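Local coordinates for protein E1 (Kluyveromyces marxianus, PDB 3VX6) that is the N-terminal domain of the E1-like autophagy enzyme that activates ATG12 for conjugation to ATG5 and ATG8 for conjugation to phosphatidylethanolamine, at residues L9-S14 and A213-I218; P143-D148 and L219-K224; G149-I154 and I249-N254. All blocks are in the same frame, centred on the assembly; numbering follows the deposited sequence.

Contact 1: residues L9-S14 and A213-I218; sequences LKFAPS and AVTKNI
F11 lays one face of its ring against the aliphatic chain of K216. CG of K216 sits 3.9 Å from the centroid of the F11 ring, 14° off the ring normal. It is shifted toward the CZ–CE2 side of the rim. CE of K216 follows beside CD2 and CE2. This is a CH-pi contact, made by a methylene and not by the lysine's charge. The F11 ring leaves its backbone with CG anti to the carbonyl carbon (chi1 -51°), which turns it toward the helix start. T215 meets the same ring obliquely, with its CB 3.9 Å from CE1 of F11. OG1 of T215 bonds to S212 O, three residues earlier. Nearer the backbone, CB of F11 lies 3.7 Å from CB of A213.

One backbone bond pins the two segments together. A213 N donates to A12 O at 2.8 Å, with an N-H...O angle of 153° and the donor in the carbonyl plane. Two residues on from A12, S14 meets the other segment at V214. Its OG lies 2.8 Å from V214 N and 3.3 Å from V214 CB.

The opposite character is found at K10 and P13. Both are exposed, their CB atoms lead away from 213-218, and they take no part. F11, A213 and K216 are partly exposed, whereas S14, V214 and T215 are buried.

The surroundings extend the packing on several sides. L9 pairs through its backbone with Y152 of strand 151-159, and K216 also touches Y152. V214 and T215 rest on F201 of strand 198-202, and T215 reaches F235 of strand 231-236. The N-terminal segment thus lies across the start of helix 215-225 and along edge strand 151-159.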
ATOM      1  N   LEU A   9       4.740 -18.243  -0.917  1.00 58.72           N
ATOM      2  CA  LEU A   9       5.146 -16.967  -0.339  1.00 55.65           C
ATOM      3  C   LEU A   9       3.913 -16.298   0.243  1.00 54.87           C
ATOM      4  O   LEU A   9       2.926 -16.097  -0.458  1.00 54.02           O
ATOM      5  CB  LEU A   9       5.757 -16.062  -1.412  1.00 53.81           C
ATOM      6  CG  LEU A   9       5.992 -14.606  -1.013  1.00 51.63           C
ATOM      7  CD1 LEU A   9       6.959 -14.551   0.152  1.00 50.72           C
ATOM      8  CD2 LEU A   9       6.519 -13.829  -2.200  1.00 49.57           C
ATOM      9  N   LYS A  10       3.971 -15.961   1.526  1.00 55.18           N
ATOM     10  CA  LYS A  10       2.850 -15.315   2.198  1.00 54.79           C
ATOM     11  C   LYS A  10       3.107 -13.825   2.340  1.00 53.17           C
ATOM     12  O   LYS A  10       4.251 -13.377   2.361  1.00 52.91           O
ATOM     13  CB  LYS A  10       2.616 -15.947   3.577  1.00 55.88           C
ATOM     14  CG  LYS A  10       2.494 -17.459   3.531  1.00 59.18           C
ATOM     15  CD  LYS A  10       1.474 -17.898   2.485  1.00 61.58           C
ATOM     16  CE  LYS A  10       1.586 -19.387   2.179  1.00 63.68           C
ATOM     17  NZ  LYS A  10       0.688 -19.802   1.053  1.00 65.66           N
ATOM     18  N   PHE A  11       2.035 -13.058   2.446  1.00 50.77           N
ATOM     19  CA  PHE A  11       2.175 -11.625   2.566  1.00 49.53           C
ATOM     20  C   PHE A  11       1.458 -11.116   3.802  1.00 49.26           C
ATOM     21  O   PHE A  11       0.328 -11.503   4.080  1.00 50.82           O
ATOM     22  CB  PHE A  11       1.609 -10.974   1.316  1.00 48.57           C
ATOM     23  CG  PHE A  11       2.149 -11.557   0.043  1.00 48.00           C
ATOM     24  CD1 PHE A  11       3.254 -10.992  -0.589  1.00 48.30           C
ATOM     25  CD2 PHE A  11       1.560 -12.680  -0.518  1.00 45.65           C
ATOM     26  CE1 PHE A  11       3.764 -11.542  -1.766  1.00 47.00           C
ATOM     27  CE2 PHE A  11       2.061 -13.233  -1.685  1.00 46.16           C
ATOM     28  CZ  PHE A  11       3.165 -12.665  -2.313  1.00 46.24           C
ATOM     29  N   ALA A  12       2.124 -10.254   4.556  1.00 48.86           N
ATOM     30  CA  ALA A  12       1.521  -9.695   5.757  1.00 48.60           C
ATOM     31  C   ALA A  12       0.552  -8.606   5.345  1.00 48.17           C
ATOM     32  O   ALA A  12       0.706  -8.000   4.285  1.00 46.32           O
ATOM     33  CB  ALA A  12       2.596  -9.102   6.661  1.00 48.65           C
ATOM     34  N   PRO A  13      -0.478  -8.362   6.160  1.00 48.60           N
ATOM     35  CA  PRO A  13      -1.395  -7.296   5.763  1.00 48.94           C
ATOM     36  C   PRO A  13      -0.450  -6.127   5.550  1.00 48.15           C
ATOM     37  O   PRO A  13       0.440  -5.907   6.368  1.00 50.40           O
ATOM     38  CB  PRO A  13      -2.285  -7.132   6.994  1.00 49.59           C
ATOM     39  CG  PRO A  13      -1.387  -7.575   8.131  1.00 50.59           C
ATOM     40  CD  PRO A  13      -0.738  -8.798   7.542  1.00 50.27           C
ATOM     41  N   SER A  14      -0.618  -5.404   4.448  1.00 46.75           N
ATOM     42  CA  SER A  14       0.273  -4.294   4.110  1.00 44.53           C
ATOM     43  C   SER A  14       0.364  -3.113   5.084  1.00 44.39           C
ATOM     44  O   SER A  14       1.244  -2.263   4.939  1.00 43.06           O
ATOM     45  CB  SER A  14      -0.081  -3.762   2.715  1.00 43.73           C
ATOM     46  OG  SER A  14       0.152  -4.730   1.702  1.00 44.07           O
ATOM     47  N   ALA A 213       1.578  -7.599   1.678  1.00 42.80           N
ATOM     48  CA  ALA A 213       0.739  -8.091   0.595  1.00 41.15           C
ATOM     49  C   ALA A 213       0.852  -7.192  -0.635  1.00 39.57           C
ATOM     50  O   ALA A 213       0.450  -7.561  -1.736  1.00 40.14           O
ATOM     51  CB  ALA A 213      -0.723  -8.166   1.067  1.00 39.13           C
ATOM     52  N   VAL A 214       1.410  -6.008  -0.443  1.00 39.00           N
ATOM     53  CA  VAL A 214       1.550  -5.043  -1.534  1.00 39.82           C
ATOM     54  C   VAL A 214       2.625  -5.452  -2.552  1.00 39.20           C
ATOM     55  O   VAL A 214       2.703  -4.914  -3.653  1.00 39.48           O
ATOM     56  CB  VAL A 214       1.842  -3.642  -0.960  1.00 39.86           C
ATOM     57  CG1 VAL A 214       3.340  -3.437  -0.807  1.00 40.09           C
ATOM     58  CG2 VAL A 214       1.184  -2.594  -1.814  1.00 40.42           C
ATOM     59  N   THR A 215       3.448  -6.420  -2.171  1.00 38.65           N
ATOM     60  CA  THR A 215       4.486  -6.944  -3.052  1.00 38.09           C
ATOM     61  C   THR A 215       3.891  -7.583  -4.320  1.00 40.09           C
ATOM     62  O   THR A 215       4.543  -7.654  -5.375  1.00 39.61           O
ATOM     63  CB  THR A 215       5.321  -8.029  -2.345  1.00 36.44           C
ATOM     64  OG1 THR A 215       5.811  -7.534  -1.093  1.00 37.75           O
ATOM     65  CG2 THR A 215       6.506  -8.443  -3.213  1.00 35.41           C
ATOM     66  N   LYS A 216       2.659  -8.066  -4.200  1.00 39.53           N
ATOM     67  CA  LYS A 216       1.980  -8.697  -5.312  1.00 39.56           C
ATOM     68  C   LYS A 216       1.824  -7.729  -6.443  1.00 39.29           C
ATOM     69  O   LYS A 216       1.877  -8.109  -7.607  1.00 38.47           O
ATOM     70  CB  LYS A 216       0.610  -9.167  -4.871  1.00 40.43           C
ATOM     71  CG  LYS A 216       0.618 -10.393  -3.959  1.00 41.49           C
ATOM     72  CD  LYS A 216      -0.816 -10.789  -3.569  1.00 43.29           C
ATOM     73  CE  LYS A 216      -0.810 -12.011  -2.677  1.00 43.75           C
ATOM     74  NZ  LYS A 216      -1.995 -11.845  -1.769  1.00 46.38           N
ATOM     75  N   ASN A 217       1.560  -6.487  -6.066  1.00 37.25           N
ATOM     76  CA  ASN A 217       1.432  -5.395  -7.009  1.00 36.48           C
ATOM     77  C   ASN A 217       2.716  -5.387  -7.855  1.00 36.41           C
ATOM     78  O   ASN A 217       2.673  -5.570  -9.073  1.00 37.95           O
ATOM     79  CB  ASN A 217       1.292  -4.079  -6.233  1.00 38.26           C
ATOM     80  CG  ASN A 217       0.105  -4.085  -5.287  1.00 37.95           C
ATOM     81  OD1 ASN A 217      -0.431  -5.146  -4.951  1.00 38.12           O
ATOM     82  ND2 ASN A 217      -0.310  -2.905  -4.853  1.00 37.23           N
ATOM     83  N   ILE A 218       3.860  -5.206  -7.199  1.00 34.24           N
ATOM     84  CA  ILE A 218       5.136  -5.177  -7.905  1.00 33.84           C
ATOM     85  C   ILE A 218       5.235  -6.369  -8.851  1.00 34.54           C
ATOM     86  O   ILE A 218       5.423  -6.205 -10.063  1.00 32.94           O
ATOM     87  CB  ILE A 218       6.325  -5.198  -6.914  1.00 34.23           C
ATOM     88  CG1 ILE A 218       6.230  -3.986  -5.969  1.00 30.38           C
ATOM     89  CG2 ILE A 218       7.641  -5.228  -7.688  1.00 31.49           C
ATOM     90  CD1 ILE A 218       7.195  -4.011  -4.797  1.00 29.67           C
TER

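Contact 2: residues P143-D148 and L219-K224; sequences PSFQSD and LTVWSK
Helix 215-225 meets the chain running on from strand 135-144 where T220 and V221 take the edge of the F145 ring. The two methyls lie near the ring plane. T220 CG2 is 3.7 Å from F145 CD2, and V221 CG2 is 3.9 Å from F145 CE2. F145 holds CG between its backbone N and carbonyl carbon (chi1 51°), which swings the ring rim toward the helix.

The hydroxyl of T220 faces the backbone of the other segment. Its OG1 lies 3.2 Å from Q146 CA and 3.3 Å from F145 O. Its hydrogen bond is to K216 O, one turn earlier in the helix. Q146 turns its amide elsewhere, with NE2 bonding to A150 O.

The contact is buried. Its side-chain part, F145 against T220 and V221, is apolar. Polar ties to the strand come from N217 of the same helix, which bonds F145 N through OD1 and P143 O through ND2. L108 of helix 97-114 also touches F145.

On its other side the helix packs on I233 through L219 and W222. It links the parallel neighbours 198-202 and 231-236, as the helix of a beta-alpha-beta crossover does.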
ATOM      1  N   PRO A 143      -4.873  -1.832  -1.543  1.00 34.87           N
ATOM      2  CA  PRO A 143      -5.010  -2.814  -2.609  1.00 35.26           C
ATOM      3  C   PRO A 143      -3.787  -3.637  -2.906  1.00 35.93           C
ATOM      4  O   PRO A 143      -2.686  -3.128  -3.114  1.00 33.52           O
ATOM      5  CB  PRO A 143      -5.460  -1.973  -3.795  1.00 35.43           C
ATOM      6  CG  PRO A 143      -6.237  -0.923  -3.153  1.00 33.29           C
ATOM      7  CD  PRO A 143      -5.308  -0.522  -2.031  1.00 33.90           C
ATOM      8  N   SER A 144      -4.031  -4.937  -2.893  1.00 38.38           N
ATOM      9  CA  SER A 144      -3.044  -5.961  -3.155  1.00 40.09           C
ATOM     10  C   SER A 144      -3.668  -6.799  -4.268  1.00 40.36           C
ATOM     11  O   SER A 144      -4.575  -7.596  -4.033  1.00 40.83           O
ATOM     12  CB  SER A 144      -2.830  -6.804  -1.899  1.00 40.35           C
ATOM     13  OG  SER A 144      -2.166  -8.010  -2.222  1.00 46.22           O
ATOM     14  N   PHE A 145      -3.197  -6.600  -5.489  1.00 40.97           N
ATOM     15  CA  PHE A 145      -3.738  -7.336  -6.615  1.00 40.09           C
ATOM     16  C   PHE A 145      -2.775  -8.373  -7.143  1.00 40.81           C
ATOM     17  O   PHE A 145      -1.576  -8.339  -6.864  1.00 40.50           O
ATOM     18  CB  PHE A 145      -4.094  -6.381  -7.738  1.00 38.14           C
ATOM     19  CG  PHE A 145      -2.985  -5.447  -8.095  1.00 37.74           C
ATOM     20  CD1 PHE A 145      -2.816  -4.250  -7.403  1.00 37.06           C
ATOM     21  CD2 PHE A 145      -2.102  -5.761  -9.126  1.00 35.15           C
ATOM     22  CE1 PHE A 145      -1.785  -3.380  -7.739  1.00 37.60           C
ATOM     23  CE2 PHE A 145      -1.074  -4.904  -9.465  1.00 33.17           C
ATOM     24  CZ  PHE A 145      -0.911  -3.711  -8.775  1.00 35.69           C
ATOM     25  N   GLN A 146      -3.327  -9.286  -7.931  1.00 42.80           N
ATOM     26  CA  GLN A 146      -2.580 -10.372  -8.536  1.00 43.83           C
ATOM     27  C   GLN A 146      -3.477 -11.065  -9.551  1.00 45.93           C
ATOM     28  O   GLN A 146      -4.686 -10.846  -9.579  1.00 46.81           O
ATOM     29  CB  GLN A 146      -2.189 -11.382  -7.473  1.00 44.71           C
ATOM     30  CG  GLN A 146      -3.383 -12.025  -6.809  1.00 45.91           C
ATOM     31  CD  GLN A 146      -3.004 -13.261  -6.047  1.00 47.51           C
ATOM     32  OE1 GLN A 146      -2.359 -13.190  -5.003  1.00 47.94           O
ATOM     33  NE2 GLN A 146      -3.391 -14.413  -6.572  1.00 50.91           N
ATOM     34  N   SER A 147      -2.884 -11.905 -10.388  1.00 47.74           N
ATOM     35  CA  SER A 147      -3.660 -12.648 -11.366  1.00 48.11           C
ATOM     36  C   SER A 147      -4.503 -13.665 -10.593  1.00 47.59           C
ATOM     37  O   SER A 147      -4.050 -14.236  -9.600  1.00 45.28           O
ATOM     38  CB  SER A 147      -2.723 -13.368 -12.337  1.00 50.14           C
ATOM     39  OG  SER A 147      -3.445 -14.252 -13.180  1.00 54.36           O
ATOM     40  N   ASP A 148      -5.729 -13.887 -11.049  1.00 49.26           N
ATOM     41  CA  ASP A 148      -6.639 -14.831 -10.398  1.00 50.97           C
ATOM     42  C   ASP A 148      -6.081 -16.260 -10.370  1.00 50.02           C
ATOM     43  O   ASP A 148      -5.841 -16.870 -11.414  1.00 50.94           O
ATOM     44  CB  ASP A 148      -7.990 -14.818 -11.117  1.00 54.30           C
ATOM     45  CG  ASP A 148      -9.155 -15.041 -10.174  1.00 58.20           C
ATOM     46  OD1 ASP A 148     -10.309 -15.080 -10.655  1.00 60.75           O
ATOM     47  OD2 ASP A 148      -8.917 -15.169  -8.952  1.00 59.25           O
ATOM     48  N   LEU A 219       5.073  -7.565  -8.299  1.00 34.52           N
ATOM     49  CA  LEU A 219       5.133  -8.772  -9.107  1.00 33.93           C
ATOM     50  C   LEU A 219       4.185  -8.725 -10.288  1.00 33.70           C
ATOM     51  O   LEU A 219       4.586  -8.906 -11.425  1.00 34.90           O
ATOM     52  CB  LEU A 219       4.813  -9.988  -8.255  1.00 33.78           C
ATOM     53  CG  LEU A 219       5.907 -10.225  -7.229  1.00 34.98           C
ATOM     54  CD1 LEU A 219       5.442 -11.215  -6.183  1.00 35.52           C
ATOM     55  CD2 LEU A 219       7.145 -10.718  -7.955  1.00 37.74           C
ATOM     56  N   THR A 220       2.917  -8.479 -10.019  1.00 33.92           N
ATOM     57  CA  THR A 220       1.939  -8.439 -11.084  1.00 33.00           C
ATOM     58  C   THR A 220       2.319  -7.435 -12.180  1.00 33.40           C
ATOM     59  O   THR A 220       2.230  -7.726 -13.375  1.00 31.96           O
ATOM     60  CB  THR A 220       0.554  -8.101 -10.506  1.00 32.81           C
ATOM     61  OG1 THR A 220       0.158  -9.139  -9.605  1.00 32.90           O
ATOM     62  CG2 THR A 220      -0.478  -7.971 -11.609  1.00 32.99           C
ATOM     63  N   VAL A 221       2.756  -6.251 -11.785  1.00 32.12           N
ATOM     64  CA  VAL A 221       3.099  -5.274 -12.797  1.00 32.16           C
ATOM     65  C   VAL A 221       4.379  -5.631 -13.533  1.00 33.29           C
ATOM     66  O   VAL A 221       4.421  -5.705 -14.757  1.00 34.47           O
ATOM     67  CB  VAL A 221       3.240  -3.891 -12.192  1.00 30.12           C
ATOM     68  CG1 VAL A 221       3.688  -2.925 -13.260  1.00 26.57           C
ATOM     69  CG2 VAL A 221       1.912  -3.467 -11.577  1.00 26.88           C
ATOM     70  N   TRP A 222       5.434  -5.842 -12.777  1.00 34.06           N
ATOM     71  CA  TRP A 222       6.698  -6.190 -13.367  1.00 37.22           C
ATOM     72  C   TRP A 222       6.534  -7.389 -14.324  1.00 38.57           C
ATOM     73  O   TRP A 222       7.184  -7.452 -15.369  1.00 38.08           O
ATOM     74  CB  TRP A 222       7.660  -6.513 -12.238  1.00 38.84           C
ATOM     75  CG  TRP A 222       9.071  -6.526 -12.618  1.00 39.43           C
ATOM     76  CD1 TRP A 222       9.614  -6.202 -13.836  1.00 38.89           C
ATOM     77  CD2 TRP A 222      10.154  -6.905 -11.779  1.00 39.14           C
ATOM     78  NE1 TRP A 222      10.978  -6.364 -13.796  1.00 39.10           N
ATOM     79  CE2 TRP A 222      11.335  -6.795 -12.541  1.00 37.96           C
ATOM     80  CE3 TRP A 222      10.243  -7.327 -10.449  1.00 38.80           C
ATOM     81  CZ2 TRP A 222      12.587  -7.099 -12.020  1.00 38.87           C
ATOM     82  CZ3 TRP A 222      11.484  -7.628  -9.932  1.00 38.88           C
ATOM     83  CH2 TRP A 222      12.642  -7.512 -10.714  1.00 40.25           C
ATOM     84  N   SER A 223       5.648  -8.320 -13.957  1.00 38.86           N
ATOM     85  CA  SER A 223       5.358  -9.520 -14.741  1.00 40.11           C
ATOM     86  C   SER A 223       4.911  -9.228 -16.158  1.00 41.03           C
ATOM     87  O   SER A 223       5.459  -9.759 -17.117  1.00 42.65           O
ATOM     88  CB  SER A 223       4.248 -10.346 -14.082  1.00 40.08           C
ATOM     89  OG  SER A 223       4.713 -11.060 -12.958  1.00 44.64           O
ATOM     90  N   LYS A 224       3.878  -8.412 -16.279  1.00 41.24           N
ATOM     91  CA  LYS A 224       3.337  -8.075 -17.575  1.00 43.18           C
ATOM     92  C   LYS A 224       4.272  -7.187 -18.397  1.00 43.19           C
ATOM     93  O   LYS A 224       4.288  -7.271 -19.625  1.00 44.33           O
ATOM     94  CB  LYS A 224       1.963  -7.411 -17.389  1.00 44.58           C
ATOM     95  CG  LYS A 224       0.898  -8.382 -16.881  1.00 48.22           C
ATOM     96  CD  LYS A 224      -0.397  -7.685 -16.494  1.00 51.03           C
ATOM     97  CE  LYS A 224      -1.368  -8.644 -15.795  1.00 54.32           C
ATOM     98  NZ  LYS A 224      -2.128  -9.534 -16.730  1.00 55.85           N
TER

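Contact 3: residues G149-I154 and I249-N254; sequences GATYQI and INNGNN
The Y152 ring and the I249 side chain lie side by side and point the same way. CG1 of I249 approaches the ring obliquely, neither squarely over a face nor at the edge. This apolar contact measures 3.3 Å from I249 CG1 to Y152 CE1. K216, L219 and T220 of helix 215-225 also touch Y152, which is buried; I249 beside it is partly exposed. The other flat pair is the amides of N250 and Q153, whose planes are 29° apart. Their modelled approach is too close to be trusted.

Beneath the side chains runs an antiparallel ladder. T151 and N250 form a hydrogen-bonded pair. N250 N donates to T151 O at 2.7 Å, almost straight at 176°. T151 N returns a bond to N250 O at 3.0 Å. Y152 and I249 form the next, non-hydrogen-bonded pair. The CA of A150 also points its hydrogen at N250 O, 3.0 Å away.

Past the ladder, N251 begins a type I turn that runs to N254. N251 ND2 makes two weak bonds, to G149 O and to T151 OG1, both at 3.4 Å. G149 has a positive phi (92°), a conformation that suits glycine.

The main chains therefore supply the firm polar grip. The side chain of N251 adds two weak links. Y152 and I249 make the apolar contact on the face turned to helix 215-225.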
ATOM      1  N   GLY A 149      -5.880 -16.793  -9.170  1.00 49.02           N
ATOM      2  CA  GLY A 149      -5.347 -18.135  -9.045  1.00 47.34           C
ATOM      3  C   GLY A 149      -3.838 -18.088  -8.940  1.00 46.71           C
ATOM      4  O   GLY A 149      -3.173 -19.107  -8.733  1.00 47.77           O
ATOM      5  N   ALA A 150      -3.292 -16.887  -9.075  1.00 46.55           N
ATOM      6  CA  ALA A 150      -1.856 -16.712  -8.999  1.00 46.02           C
ATOM      7  C   ALA A 150      -1.370 -16.973  -7.588  1.00 45.94           C
ATOM      8  O   ALA A 150      -2.080 -16.760  -6.609  1.00 45.97           O
ATOM      9  CB  ALA A 150      -1.456 -15.300  -9.448  1.00 46.97           C
ATOM     10  N   THR A 151      -0.149 -17.467  -7.511  1.00 46.29           N
ATOM     11  CA  THR A 151       0.493 -17.774  -6.256  1.00 46.34           C
ATOM     12  C   THR A 151       1.953 -17.407  -6.490  1.00 47.07           C
ATOM     13  O   THR A 151       2.370 -17.200  -7.639  1.00 45.31           O
ATOM     14  CB  THR A 151       0.325 -19.265  -5.918  1.00 47.04           C
ATOM     15  OG1 THR A 151      -0.017 -19.988  -7.110  1.00 49.77           O
ATOM     16  CG2 THR A 151      -0.788 -19.451  -4.899  1.00 46.84           C
ATOM     17  N   TYR A 152       2.729 -17.300  -5.417  1.00 47.58           N
ATOM     18  CA  TYR A 152       4.126 -16.921  -5.559  1.00 48.43           C
ATOM     19  C   TYR A 152       5.015 -17.698  -4.627  1.00 50.32           C
ATOM     20  O   TYR A 152       4.681 -17.879  -3.460  1.00 50.80           O
ATOM     21  CB  TYR A 152       4.316 -15.443  -5.237  1.00 45.65           C
ATOM     22  CG  TYR A 152       3.336 -14.539  -5.910  1.00 44.29           C
ATOM     23  CD1 TYR A 152       3.677 -13.873  -7.077  1.00 44.75           C
ATOM     24  CD2 TYR A 152       2.048 -14.360  -5.394  1.00 42.53           C
ATOM     25  CE1 TYR A 152       2.766 -13.046  -7.720  1.00 45.27           C
ATOM     26  CE2 TYR A 152       1.126 -13.535  -6.039  1.00 43.42           C
ATOM     27  CZ  TYR A 152       1.499 -12.885  -7.201  1.00 43.73           C
ATOM     28  OH  TYR A 152       0.616 -12.079  -7.872  1.00 46.78           O
ATOM     29  N   GLN A 153       6.152 -18.140  -5.157  1.00 52.25           N
ATOM     30  CA  GLN A 153       7.159 -18.855  -4.391  1.00 53.26           C
ATOM     31  C   GLN A 153       8.402 -17.994  -4.447  1.00 52.52           C
ATOM     32  O   GLN A 153       8.712 -17.406  -5.482  1.00 51.92           O
ATOM     33  CB  GLN A 153       7.516 -20.199  -5.024  1.00 57.00           C
ATOM     34  CG  GLN A 153       6.710 -21.394  -4.559  1.00 62.33           C
ATOM     35  CD  GLN A 153       5.801 -21.913  -5.650  1.00 64.61           C
ATOM     36  OE1 GLN A 153       4.612 -21.597  -5.681  1.00 66.27           O
ATOM     37  NE2 GLN A 153       6.360 -22.696  -6.569  1.00 66.05           N
ATOM     38  N   ILE A 154       9.105 -17.899  -3.331  1.00 51.76           N
ATOM     39  CA  ILE A 154      10.342 -17.154  -3.324  1.00 50.48           C
ATOM     40  C   ILE A 154      11.342 -18.218  -3.724  1.00 50.00           C
ATOM     41  O   ILE A 154      11.568 -19.171  -2.983  1.00 50.26           O
ATOM     42  CB  ILE A 154      10.701 -16.608  -1.919  1.00 52.08           C
ATOM     43  CG1 ILE A 154       9.819 -15.398  -1.589  1.00 53.01           C
ATOM     44  CG2 ILE A 154      12.178 -16.215  -1.864  1.00 49.90           C
ATOM     45  CD1 ILE A 154      10.152 -14.739  -0.252  1.00 53.03           C
ATOM     46  N   ILE A 249       6.074 -16.380 -10.318  1.00 44.35           N
ATOM     47  CA  ILE A 249       4.625 -16.282 -10.254  1.00 45.27           C
ATOM     48  C   ILE A 249       4.009 -17.565 -10.816  1.00 47.13           C
ATOM     49  O   ILE A 249       4.349 -17.992 -11.921  1.00 47.61           O
ATOM     50  CB  ILE A 249       4.077 -15.101 -11.094  1.00 44.63           C
ATOM     51  CG1 ILE A 249       4.452 -13.764 -10.460  1.00 44.59           C
ATOM     52  CG2 ILE A 249       2.572 -15.205 -11.195  1.00 42.81           C
ATOM     53  CD1 ILE A 249       5.639 -13.119 -11.069  1.00 45.52           C
ATOM     54  N   ASN A 250       3.108 -18.185 -10.063  1.00 48.59           N
ATOM     55  CA  ASN A 250       2.455 -19.396 -10.544  1.00 49.35           C
ATOM     56  C   ASN A 250       1.064 -19.056 -11.041  1.00 50.42           C
ATOM     57  O   ASN A 250       0.330 -18.317 -10.383  1.00 49.71           O
ATOM     58  CB  ASN A 250       2.335 -20.433  -9.433  1.00 47.94           C
ATOM     59  CG  ASN A 250       3.609 -20.597  -8.662  1.00 47.31           C
ATOM     60  OD1 ASN A 250       4.668 -20.850  -9.235  1.00 50.53           O
ATOM     61  ND2 ASN A 250       3.520 -20.462  -7.347  1.00 46.23           N
ATOM     62  N   ASN A 251       0.710 -19.584 -12.208  1.00 52.30           N
ATOM     63  CA  ASN A 251      -0.620 -19.362 -12.763  1.00 54.37           C
ATOM     64  C   ASN A 251      -0.925 -17.880 -12.845  1.00 54.94           C
ATOM     65  O   ASN A 251      -2.077 -17.468 -12.678  1.00 55.72           O
ATOM     66  CB  ASN A 251      -1.661 -20.027 -11.864  1.00 55.87           C
ATOM     67  CG  ASN A 251      -1.183 -21.360 -11.316  1.00 57.41           C
ATOM     68  OD1 ASN A 251      -1.000 -22.318 -12.067  1.00 58.74           O
ATOM     69  ND2 ASN A 251      -0.963 -21.426 -10.000  1.00 57.78           N
ATOM     70  N   GLY A 252       0.105 -17.078 -13.093  1.00 54.82           N
ATOM     71  CA  GLY A 252      -0.103 -15.648 -13.171  1.00 55.81           C
ATOM     72  C   GLY A 252      -0.714 -15.202 -14.482  1.00 56.50           C
ATOM     73  O   GLY A 252      -0.882 -14.006 -14.724  1.00 56.20           O
ATOM     74  N   ASN A 253      -1.084 -16.151 -15.329  1.00 57.23           N
ATOM     75  CA  ASN A 253      -1.636 -15.759 -16.603  1.00 59.23           C
ATOM     76  C   ASN A 253      -3.138 -15.637 -16.759  1.00 57.77           C
ATOM     77  O   ASN A 253      -3.616 -15.310 -17.843  1.00 59.05           O
ATOM     78  CB  ASN A 253      -1.059 -16.645 -17.695  1.00 63.39           C
ATOM     79  CG  ASN A 253      -0.014 -15.915 -18.516  1.00 68.48           C
ATOM     80  OD1 ASN A 253      -0.298 -15.445 -19.622  1.00 71.57           O
ATOM     81  ND2 ASN A 253       1.197 -15.784 -17.964  1.00 67.96           N
ATOM     82  N   ASN A 254      -3.891 -15.862 -15.692  1.00 55.35           N
ATOM     83  CA  ASN A 254      -5.339 -15.736 -15.809  1.00 52.66           C
ATOM     84  C   ASN A 254      -5.729 -14.290 -16.145  1.00 51.03           C
ATOM     85  O   ASN A 254      -5.104 -13.350 -15.664  1.00 50.44           O
ATOM     86  CB  ASN A 254      -6.021 -16.184 -14.518  1.00 50.39           C
ATOM     87  CG  ASN A 254      -7.526 -16.082 -14.604  1.00 50.42           C
ATOM     88  OD1 ASN A 254      -8.105 -15.027 -14.340  1.00 50.27           O
ATOM     89  ND2 ASN A 254      -8.171 -17.173 -15.000  1.00 51.05           N
TER

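Overall arrangement
The chain starts at 9-14, which contact 1 joins to 213-218 and so closes a loop of 198 residues. Within that loop come 143-148 and then 149-154. Their partners, 219-224 and 249-254, lie beyond it. Every pair of contacts therefore crosses, and none is enclosed by another. Contact 1 uses the start of helix 215-225 and the residues before it, contact 2 the turns that follow. S144 OG, at the end of strand 135-144, bonds A213 O. Contact 3 zips edge strand 151-159 to strand 243-250. Y152 meets both other contacts, and S147 OG bonds N254 O. Together they tie the N terminus and two sheets to one helix.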